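Local coordinates for protein exodeoxyribonuclease III (Methanosarcina mazei, PDB 5J8N) that probably cleaves DNA at abasic sites and degrades double-stranded DNA from its 3' ends, using magnesium or manganese ions, at residues 123-126 with 127-131; 135-138 with 139-142; 112-115 with 116-119; 189-192 with 193-196. The protein carries 3 engineered substitutions. All coordinates share one frame; numbering follows the deposited sequence. Where two conformers were deposited one is given.

Contact 1 of 4, residues 123-126 with 127-131; sequences GYKM and AFYDA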
loop_
_atom_site.group_PDB
_atom_site.type_symbol
_atom_site.label_atom_id
_atom_site.label_comp_id
_atom_site.label_asym_id
_atom_site.label_seq_id
_atom_site.Cartn_x
_atom_site.Cartn_y
_atom_site.Cartn_z
ATOM N N GLY A 123 -2.547 -19.527 -1.914
ATOM C CA GLY A 123 -3.138 -19.668 -3.242
ATOM C C GLY A 123 -3.944 -18.428 -3.564
ATOM O O GLY A 123 -3.873 -17.905 -4.685
ATOM N N TYR A 124 -4.693 -17.938 -2.588
ATOM C CA TYR A 124 -5.535 -16.782 -2.775
ATOM C C TYR A 124 -4.675 -15.563 -3.044
ATOM O O TYR A 124 -4.985 -14.745 -3.919
ATOM C CB TYR A 124 -6.419 -16.563 -1.523
ATOM C CG TYR A 124 -7.397 -15.399 -1.618
ATOM C CD1 TYR A 124 -8.700 -15.607 -2.096
ATOM C CD2 TYR A 124 -7.059 -14.125 -1.202
ATOM C CE1 TYR A 124 -9.584 -14.541 -2.176
ATOM C CE2 TYR A 124 -7.943 -13.070 -1.267
ATOM C CZ TYR A 124 -9.210 -13.292 -1.752
ATOM O OH TYR A 124 -10.057 -12.221 -1.808
ATOM N N LYS A 125 -3.615 -15.387 -2.253
ATOM C CA LYS A 125 -2.663 -14.307 -2.469
ATOM C C LYS A 125 -2.108 -14.316 -3.910
ATOM O O LYS A 125 -2.094 -13.271 -4.571
ATOM C CB LYS A 125 -1.507 -14.415 -1.456
ATOM C CG LYS A 125 -0.447 -13.348 -1.611
ATOM C CD LYS A 125 0.664 -13.577 -0.582
ATOM C CE LYS A 125 1.685 -12.429 -0.679
ATOM N NZ LYS A 125 2.838 -12.684 0.251
ATOM N N MET A 126 -1.671 -15.477 -4.376
ATOM C CA MET A 126 -1.118 -15.552 -5.733
ATOM C C MET A 126 -2.201 -15.271 -6.788
ATOM O O MET A 126 -1.921 -14.612 -7.805
ATOM C CB MET A 126 -0.464 -16.892 -5.945
ATOM C CG MET A 126 0.723 -17.192 -5.029
ATOM S SD MET A 126 2.048 -15.963 -5.082
ATOM C CE MET A 126 2.609 -16.147 -6.762
ATOM N N ALA A 127 -3.421 -15.744 -6.555
ATOM C CA ALA A 127 -4.515 -15.468 -7.484
ATOM C C ALA A 127 -4.847 -13.954 -7.491
ATOM O O ALA A 127 -5.148 -13.347 -8.533
ATOM C CB ALA A 127 -5.729 -16.281 -7.097
ATOM N N PHE A 128 -4.820 -13.325 -6.327
ATOM C CA PHE A 128 -5.030 -11.875 -6.220
ATOM C C PHE A 128 -3.956 -11.148 -6.995
ATOM O O PHE A 128 -4.254 -10.207 -7.733
ATOM C CB PHE A 128 -5.069 -11.449 -4.724
ATOM C CG PHE A 128 -5.493 -10.030 -4.526
ATOM C CD1 PHE A 128 -4.615 -9.018 -4.746
ATOM C CD2 PHE A 128 -6.778 -9.733 -4.035
ATOM C CE1 PHE A 128 -4.966 -7.680 -4.562
ATOM C CE2 PHE A 128 -7.145 -8.402 -3.842
ATOM C CZ PHE A 128 -6.235 -7.367 -4.104
ATOM N N TYR A 129 -2.697 -11.545 -6.830
ATOM C CA TYR A 129 -1.585 -10.923 -7.564
ATOM C C TYR A 129 -1.887 -11.028 -9.083
ATOM O O TYR A 129 -1.685 -10.037 -9.806
ATOM C CB TYR A 129 -0.291 -11.671 -7.255
ATOM C CG TYR A 129 0.450 -11.266 -6.006
ATOM C CD1 TYR A 129 0.201 -10.051 -5.322
ATOM C CD2 TYR A 129 1.476 -12.078 -5.562
ATOM C CE1 TYR A 129 0.989 -9.680 -4.190
ATOM C CE2 TYR A 129 2.261 -11.708 -4.459
ATOM C CZ TYR A 129 2.003 -10.518 -3.787
ATOM O OH TYR A 129 2.791 -10.185 -2.708
ATOM N N ASP A 130 -2.315 -12.196 -9.567
ATOM C CA ASP A 130 -2.556 -12.369 -11.009
ATOM C C ASP A 130 -3.660 -11.431 -11.483
ATOM O O ASP A 130 -3.553 -10.799 -12.535
ATOM C CB ASP A 130 -2.957 -13.811 -11.286
ATOM C CG ASP A 130 -1.791 -14.778 -11.188
ATOM O OD1 ASP A 130 -0.637 -14.324 -11.326
ATOM O OD2 ASP A 130 -2.046 -16.003 -11.019
ATOM N N ALA A 131 -4.747 -11.338 -10.708
ATOM C CA ALA A 131 -5.869 -10.481 -11.086
ATOM C C ALA A 131 -5.444 -9.034 -11.071
ATOM O O ALA A 131 -5.808 -8.283 -11.950
ATOM C CB ALA A 131 -7.071 -10.697 -10.166
#

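Contact 2 of 4, residues 135-138 with 139-142; sequences YANA and LKSE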
loop_
_atom_site.group_PDB
_atom_site.type_symbol
_atom_site.label_atom_id
_atom_site.label_comp_id
_atom_site.label_asym_id
_atom_site.label_seq_id
_atom_site.Cartn_x
_atom_site.Cartn_y
_atom_site.Cartn_z
ATOM N N TYR A 135 -5.437 -6.381 -14.233
ATOM C CA TYR A 135 -6.167 -5.148 -14.075
ATOM C C TYR A 135 -5.282 -3.946 -14.358
ATOM O O TYR A 135 -5.690 -3.066 -15.143
ATOM C CB TYR A 135 -6.740 -5.079 -12.664
ATOM C CG TYR A 135 -7.581 -3.892 -12.384
ATOM C CD1 TYR A 135 -6.999 -2.662 -12.086
ATOM C CD2 TYR A 135 -8.977 -3.981 -12.447
ATOM C CE1 TYR A 135 -7.803 -1.544 -11.813
ATOM C CE2 TYR A 135 -9.774 -2.872 -12.176
ATOM C CZ TYR A 135 -9.160 -1.662 -11.846
ATOM O OH TYR A 135 -9.973 -0.577 -11.578
ATOM N N ALA A 136 -4.117 -3.884 -13.728
ATOM C CA ALA A 136 -3.218 -2.753 -13.946
ATOM C C ALA A 136 -2.771 -2.737 -15.388
ATOM O O ALA A 136 -2.774 -1.657 -16.006
ATOM C CB ALA A 136 -2.072 -2.886 -12.998
ATOM N N ASN A 137 -2.428 -3.888 -15.973
ATOM C CA ASN A 137 -1.952 -3.888 -17.348
ATOM C C ASN A 137 -3.029 -3.387 -18.306
ATOM O O ASN A 137 -2.721 -2.722 -19.270
ATOM C CB ASN A 137 -1.462 -5.276 -17.727
ATOM C CG ASN A 137 -0.072 -5.584 -17.153
ATOM O OD1 ASN A 137 0.619 -4.713 -16.652
ATOM N ND2 ASN A 137 0.343 -6.838 -17.265
ATOM N N ALA A 138 -4.299 -3.689 -18.059
ATOM C CA ALA A 138 -5.331 -3.203 -18.943
ATOM C C ALA A 138 -5.396 -1.686 -18.887
ATOM O O ALA A 138 -5.532 -1.064 -19.947
ATOM C CB ALA A 138 -6.695 -3.858 -18.592
ATOM N N LEU A 139 -5.337 -1.093 -17.702
ATOM C CA LEU A 139 -5.314 0.369 -17.607
ATOM C C LEU A 139 -4.068 0.986 -18.301
ATOM O O LEU A 139 -4.163 2.001 -18.982
ATOM C CB LEU A 139 -5.370 0.852 -16.159
ATOM C CG LEU A 139 -6.721 0.574 -15.471
ATOM C CD1 LEU A 139 -6.629 1.027 -14.022
ATOM C CD2 LEU A 139 -7.846 1.275 -16.180
ATOM N N LYS A 140 -2.923 0.360 -18.094
ATOM C CA LYS A 140 -1.691 0.848 -18.694
ATOM C C LYS A 140 -1.772 0.786 -20.229
ATOM O O LYS A 140 -1.314 1.708 -20.908
ATOM C CB LYS A 140 -0.502 0.038 -18.159
ATOM C CG LYS A 140 0.849 0.705 -18.474
ATOM C CD LYS A 140 1.955 0.086 -17.589
ATOM C CE LYS A 140 2.257 -1.327 -18.045
ATOM N NZ LYS A 140 2.896 -1.327 -19.399
ATOM N N SER A 141 -2.401 -0.251 -20.796
ATOM C CA SER A 141 -2.591 -0.429 -22.225
ATOM C C SER A 141 -3.374 0.744 -22.803
ATOM O O SER A 141 -3.185 1.119 -23.934
ATOM C CB SER A 141 -3.319 -1.780 -22.485
ATOM O OG SER A 141 -3.868 -1.845 -23.794
ATOM N N GLU A 142 -4.311 1.266 -21.980
ATOM C CA GLU A 142 -5.182 2.402 -22.379
ATOM C C GLU A 142 -4.465 3.779 -22.274
ATOM O O GLU A 142 -4.984 4.793 -22.756
ATOM C CB GLU A 142 -6.430 2.457 -21.472
ATOM C CG GLU A 142 -7.385 1.250 -21.517
ATOM C CD GLU A 142 -8.367 1.241 -20.307
ATOM O OE1 GLU A 142 -8.973 0.176 -20.053
ATOM O OE2 GLU A 142 -8.524 2.285 -19.606
#

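Contact 3 of 4, residues 112-115 with 116-119; sequences FPNG and KMSQ. Engineered in segment 116-119: M117 (natural residue Ala).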
loop_
_atom_site.group_PDB
_atom_site.type_symbol
_atom_site.label_atom_id
_atom_site.label_comp_id
_atom_site.label_asym_id
_atom_site.label_seq_id
_atom_site.Cartn_x
_atom_site.Cartn_y
_atom_site.Cartn_z
ATOM N N PHE A 112 -2.646 -6.132 -0.118
ATOM C CA PHE A 112 -2.527 -7.465 -0.757
ATOM C C PHE A 112 -2.606 -8.546 0.324
ATOM O O PHE A 112 -2.226 -8.303 1.489
ATOM C CB PHE A 112 -1.209 -7.585 -1.493
ATOM C CG PHE A 112 -1.120 -6.755 -2.755
ATOM C CD1 PHE A 112 -0.651 -5.462 -2.772
ATOM C CD2 PHE A 112 -1.480 -7.347 -3.957
ATOM C CE1 PHE A 112 -0.574 -4.730 -3.982
ATOM C CE2 PHE A 112 -1.384 -6.668 -5.156
ATOM C CZ PHE A 112 -0.896 -5.336 -5.163
ATOM N N PRO A 113 -3.148 -9.721 0.006
ATOM C CA PRO A 113 -3.329 -10.758 1.032
ATOM C C PRO A 113 -2.031 -11.262 1.660
ATOM O O PRO A 113 -0.989 -11.326 1.020
ATOM C CB PRO A 113 -4.013 -11.899 0.247
ATOM C CG PRO A 113 -4.637 -11.163 -0.982
ATOM C CD PRO A 113 -3.634 -10.095 -1.328
ATOM N N ASN A 114 -2.155 -11.603 2.934
ATOM C CA ASN A 114 -1.097 -12.320 3.561
ATOM C C ASN A 114 -1.319 -13.810 3.405
ATOM O O ASN A 114 -2.426 -14.318 3.583
ATOM C CB ASN A 114 -0.993 -11.940 5.016
ATOM C CG ASN A 114 0.207 -12.544 5.649
ATOM O OD1 ASN A 114 0.148 -13.712 6.064
ATOM N ND2 ASN A 114 1.325 -11.791 5.679
ATOM N N GLY A 115 -0.263 -14.506 2.996
ATOM C CA GLY A 115 -0.332 -15.910 2.665
ATOM C C GLY A 115 0.130 -16.884 3.746
ATOM O O GLY A 115 0.228 -18.076 3.512
ATOM N N LYS A 116 0.428 -16.367 4.936
ATOM C CA LYS A 116 1.021 -17.240 5.949
ATOM C C LYS A 116 0.090 -18.260 6.590
ATOM O O LYS A 116 0.570 -19.289 7.076
ATOM C CB LYS A 116 1.631 -16.398 7.084
ATOM C CG LYS A 116 2.895 -15.724 6.617
ATOM C CD LYS A 116 3.645 -14.962 7.701
ATOM C CE LYS A 116 2.838 -13.786 8.261
ATOM N NZ LYS A 116 3.562 -13.050 9.364
ATOM N N MET A 117 -1.205 -17.987 6.667
ATOM C CA MET A 117 -2.124 -18.822 7.483
ATOM C C MET A 117 -2.267 -20.228 6.983
ATOM O O MET A 117 -2.461 -21.176 7.768
ATOM C CB MET A 117 -3.553 -18.276 7.520
ATOM C CG MET A 117 -3.689 -16.835 7.575
ATOM S SD MET A 117 -3.344 -16.087 5.986
ATOM C CE MET A 117 -3.050 -14.489 6.702
ATOM N N SER A 118 -2.263 -20.382 5.667
ATOM C CA SER A 118 -2.571 -21.661 5.055
ATOM C C SER A 118 -2.145 -21.701 3.604
ATOM O O SER A 118 -1.948 -20.663 2.958
ATOM C CB SER A 118 -4.084 -21.968 5.124
ATOM O OG SER A 118 -4.848 -21.011 4.378
ATOM N N GLN A 119 -2.045 -22.902 3.071
ATOM C CA GLN A 119 -1.825 -23.091 1.648
ATOM C C GLN A 119 -2.945 -22.433 0.874
ATOM O O GLN A 119 -2.718 -21.827 -0.173
ATOM C CB GLN A 119 -1.765 -24.580 1.301
ATOM C CG GLN A 119 -0.399 -25.049 0.857
ATOM C CD GLN A 119 0.197 -24.175 -0.234
ATOM O OE1 GLN A 119 -0.505 -23.700 -1.138
ATOM N NE2 GLN A 119 1.507 -23.950 -0.153
#

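Contact 4 of 4, residues 189-192 with 193-196; sequences YLDS and FRMF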
loop_
_atom_site.group_PDB
_atom_site.type_symbol
_atom_site.label_atom_id
_atom_site.label_comp_id
_atom_site.label_asym_id
_atom_site.label_seq_id
_atom_site.Cartn_x
_atom_site.Cartn_y
_atom_site.Cartn_z
ATOM N N TYR A 189 6.677 -1.448 -14.723
ATOM C CA TYR A 189 6.408 -0.689 -13.532
ATOM C C TYR A 189 7.718 -0.533 -12.770
ATOM O O TYR A 189 8.602 -1.407 -12.855
ATOM C CB TYR A 189 5.342 -1.361 -12.638
ATOM C CG TYR A 189 4.014 -1.598 -13.351
ATOM C CD1 TYR A 189 3.800 -2.755 -14.080
ATOM C CD2 TYR A 189 2.959 -0.667 -13.236
ATOM C CE1 TYR A 189 2.619 -2.966 -14.734
ATOM C CE2 TYR A 189 1.767 -0.878 -13.906
ATOM C CZ TYR A 189 1.604 -2.039 -14.616
ATOM O OH TYR A 189 0.403 -2.278 -15.264
ATOM N N LEU A 190 7.778 0.516 -11.954
ATOM C CA LEU A 190 8.966 0.850 -11.162
ATOM C C LEU A 190 8.683 0.813 -9.703
ATOM O O LEU A 190 7.635 1.333 -9.253
ATOM C CB LEU A 190 9.467 2.268 -11.522
ATOM C CG LEU A 190 9.730 2.463 -12.987
ATOM C CD1 LEU A 190 10.121 3.933 -13.231
ATOM C CD2 LEU A 190 10.835 1.515 -13.457
ATOM N N ASP A 191 9.584 0.204 -8.922
ATOM C CA ASP A 191 9.561 0.259 -7.454
ATOM C C ASP A 191 10.136 1.638 -7.069
ATOM O O ASP A 191 11.340 1.908 -7.199
ATOM C CB ASP A 191 10.390 -0.918 -6.911
ATOM C CG ASP A 191 10.504 -0.968 -5.437
ATOM O OD1 ASP A 191 10.206 0.006 -4.736
ATOM O OD2 ASP A 191 10.928 -2.024 -4.933
ATOM N N SER A 192 9.277 2.557 -6.660
ATOM C CA SER A 192 9.720 3.960 -6.564
ATOM C C SER A 192 10.892 4.146 -5.573
ATOM O O SER A 192 11.813 4.922 -5.866
ATOM C CB SER A 192 8.547 4.900 -6.233
ATOM O OG SER A 192 8.005 4.609 -4.970
ATOM N N PHE A 193 10.840 3.479 -4.408
ATOM C CA PHE A 193 11.959 3.640 -3.480
ATOM C C PHE A 193 13.287 3.338 -4.115
ATOM O O PHE A 193 14.267 4.052 -3.917
ATOM C CB PHE A 193 11.733 2.763 -2.261
ATOM C CG PHE A 193 12.744 3.009 -1.177
ATOM C CD1 PHE A 193 12.691 4.168 -0.409
ATOM C CD2 PHE A 193 13.756 2.085 -0.973
ATOM C CE1 PHE A 193 13.647 4.414 0.572
ATOM C CE2 PHE A 193 14.734 2.294 0.009
ATOM C CZ PHE A 193 14.694 3.482 0.781
ATOM N N ARG A 194 13.317 2.289 -4.945
ATOM C CA ARG A 194 14.538 1.857 -5.618
ATOM C C ARG A 194 14.923 2.711 -6.826
ATOM O O ARG A 194 16.026 2.568 -7.349
ATOM C CB ARG A 194 14.397 0.373 -6.031
ATOM C CG ARG A 194 14.312 -0.586 -4.848
ATOM C CD ARG A 194 15.481 -0.428 -3.852
ATOM N NE ARG A 194 15.353 -1.404 -2.767
ATOM C CZ ARG A 194 16.061 -1.298 -1.641
ATOM N NH1 ARG A 194 16.848 -0.255 -1.430
ATOM N NH2 ARG A 194 15.920 -2.211 -0.709
ATOM N N MET A 195 14.069 3.643 -7.239
ATOM C CA MET A 195 14.494 4.640 -8.224
ATOM C C MET A 195 15.600 5.509 -7.669
ATOM O O MET A 195 16.389 6.034 -8.440
ATOM C CB MET A 195 13.333 5.536 -8.651
ATOM C CG MET A 195 12.299 4.775 -9.470
ATOM S SD MET A 195 10.849 5.779 -9.803
ATOM C CE MET A 195 11.598 6.979 -10.907
ATOM N N PHE A 196 15.684 5.663 -6.346
ATOM C CA PHE A 196 16.645 6.622 -5.782
ATOM C C PHE A 196 17.602 5.994 -4.759
ATOM O O PHE A 196 18.686 6.531 -4.533
ATOM C CB PHE A 196 15.917 7.780 -5.079
ATOM C CG PHE A 196 14.935 8.503 -5.958
ATOM C CD1 PHE A 196 15.329 9.481 -6.851
ATOM C CD2 PHE A 196 13.610 8.189 -5.855
ATOM C CE1 PHE A 196 14.391 10.123 -7.647
ATOM C CE2 PHE A 196 12.673 8.800 -6.639
ATOM C CZ PHE A 196 13.063 9.786 -7.521
HETATM O O HOH W 1 8.511 1.630 -3.328
#

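Contact 1 of 4, residues 123-126 with 127-131
K125 runs its lysine chain alongside the ring of Y129, one helical turn further on. The tight spot is at the far end of the ring. The lysine stays extended from CB to NZ, which brings its CE to 3.2 Å from OH of Y129. Nearer the backbone, CG of K125 lies over one face of the ring, offset toward its rim. Beyond CE both polar ends turn to other residues. NZ of K125 makes a salt bridge to E177 and hydrogen bonds to N153 O and T154 OG1. OH of Y129 bonds to V152 O and T154 OG1. Replacing Y129 by an alanine is likely to strip K125 of its flat neighbour and leave V152 O and T154 OG1 short of a partner. M126 is packed less closely. Its chain bends at chi2 (-56°) and chi3 (-65°), and SD comes to 4.0 Å from CD2 of Y129 in an oblique Met-aromatic contact. Y124 CE2 and F128 CD2 stand 4.5 Å apart. The solvent side holds G123 and D130, and there the backbone does the joining: A127 N to G123 O, 2.9 Å, and D130 N to M126 O, 3.0 Å. Helix 119-141 lies here between two others: M126, Y129 and D130 meet W180 of helix 175-186, while Y124, A127 and F128 meet F91 of helix 89-92.

Contact 2 of 4, residues 135-138 with 139-142
L139 sits one helical turn after Y135 and lays a methyl against its ring. Its CB lies 3.6 Å from A136 O, over the backbone of the preceding turn. CG is anti to the carbonyl carbon (chi1 -68°) and passes 3.8 Å from Y135 O. CD1 then carries on to the ring, 3.6 Å from CE1 of Y135 and 4.2 Å from CD1 of the same ring. The approach is oblique. The leucine also touches L146 of strand 146-149, and OH of Y135 is hydrogen-bonded to R99. A second pair, N137 and K140, extends together from the helix. OD1 of N137 is 4.0 Å from CE of K140, but their polar ends go elsewhere: OD1 bonds to Y189 OH, and NZ of K140 to A187 O. The backbone bond from K140 N to A136 O is short at 2.9 Å. The bond from E142 N to A138 O, 3.3 Å, is weak. L139 on Y135 is an i to i+4 contact and K140 on N137 an i to i+3 contact, as found along any alpha helix; this one, helix 119-141, is the crossover of the beta-alpha-beta unit that joins strands 106-111 and 146-149.

Contact 3 of 4, residues 112-115 with 116-119
N114 reaches forward with its side-chain amide and takes the backbone N-H of K116. OD1 accepts this hydrogen bond at 2.9 Å, with an N-H...O angle of 161°. The donor sits above the amide's carbonyl plane, 43° out of it, and not on a lone pair. An Asn side-chain oxygen that accepts from the N-H two residues on closes an Asx turn, here across G115. The side chain of K116 follows the same amide: CB is 3.2 Å from OD1 of N114, and after the bend at chi3 (-64°) CE returns to 3.6 Å from ND2. M117, an engineered residue that replaces alanine, brings SD to 3.1 Å from O of N114; both residues have a second conformer, so this approach is tentative. This turn belongs to the loop that leads from strand 106-111 to helix 119-141, in a fold of the DNase I-like clan. S118 ends the loop at the N-cap position, where its OG accepts a hydrogen bond from the backbone N of R121. Further out, ND2 of N114 bonds to OD1 of N153, predicted to stabilise the transition state, and ND2 of N153 bonds in turn to F112 O, which probably helps to fix the two amides. NZ of K116 bonds to a tetraethylene glycol, probably from the crystallisation liquor.

Contact 4 of 4, residues 189-192 with 193-196
D191 and R194 reach out in the same direction, yet their charged ends do not meet. OD2 of D191 approaches the aliphatic part of the arginine, 3.7 Å from CG. The carboxylate and guanidinium planes are turned 56° apart, and NE stays 5.0 Å from OD2. D191 OD2 forms a salt bridge to R220; R194 NH1 bonds to O of E199 and of N197, and its NH2 forms a salt bridge to D160. CD2 of F193 lies over one face of the guanidinium, toward its rim. The carboxylate of D191, its CG set opposite the backbone N (chi1 178°), brings OD1 to a water that donates to it at 2.7 Å and accepts from F193 N. Strand 189-191 passes here directly into the short, weakly bonded helix 192-196. D191 O receives only weak bonds from R194 N and M195 N, while S192 O takes M195 N at 2.9 Å, from well above its carbonyl plane. Were D191 an alanine, R220 would probably lose its salt-bridge partner and the water one of its anchors. Elsewhere in the turn, L190 and M195 cross at about a right angle, CD1 of the leucine 4.0 Å from SD. OG of S192 bonds to V224 O on the adjoining strand 218-227.

Along the chain the order is contact 3, contact 1, contact 2, contact 4. Contact 3 is the loop that leads into helix 119-141, and contacts 1 and 2 lie on that helix, their centres about 17 Å apart. Contacts 3 and 1 are the closest pair, about 10 Å between centres. F112 and P113 pack there on F128 and Y129, close to the predicted catalytic residues. Contact 2 lies away from the annotated sites. It meets contact 4 through the ring end of Y189, which packs on A136 and K140. Strand 189-191 and the helix-flanking strands 106-111 and 146-149 belong to the same sheet. Helix 119-141 thus runs from a loop beside the predicted active site to the neighbourhood of strand 189-191.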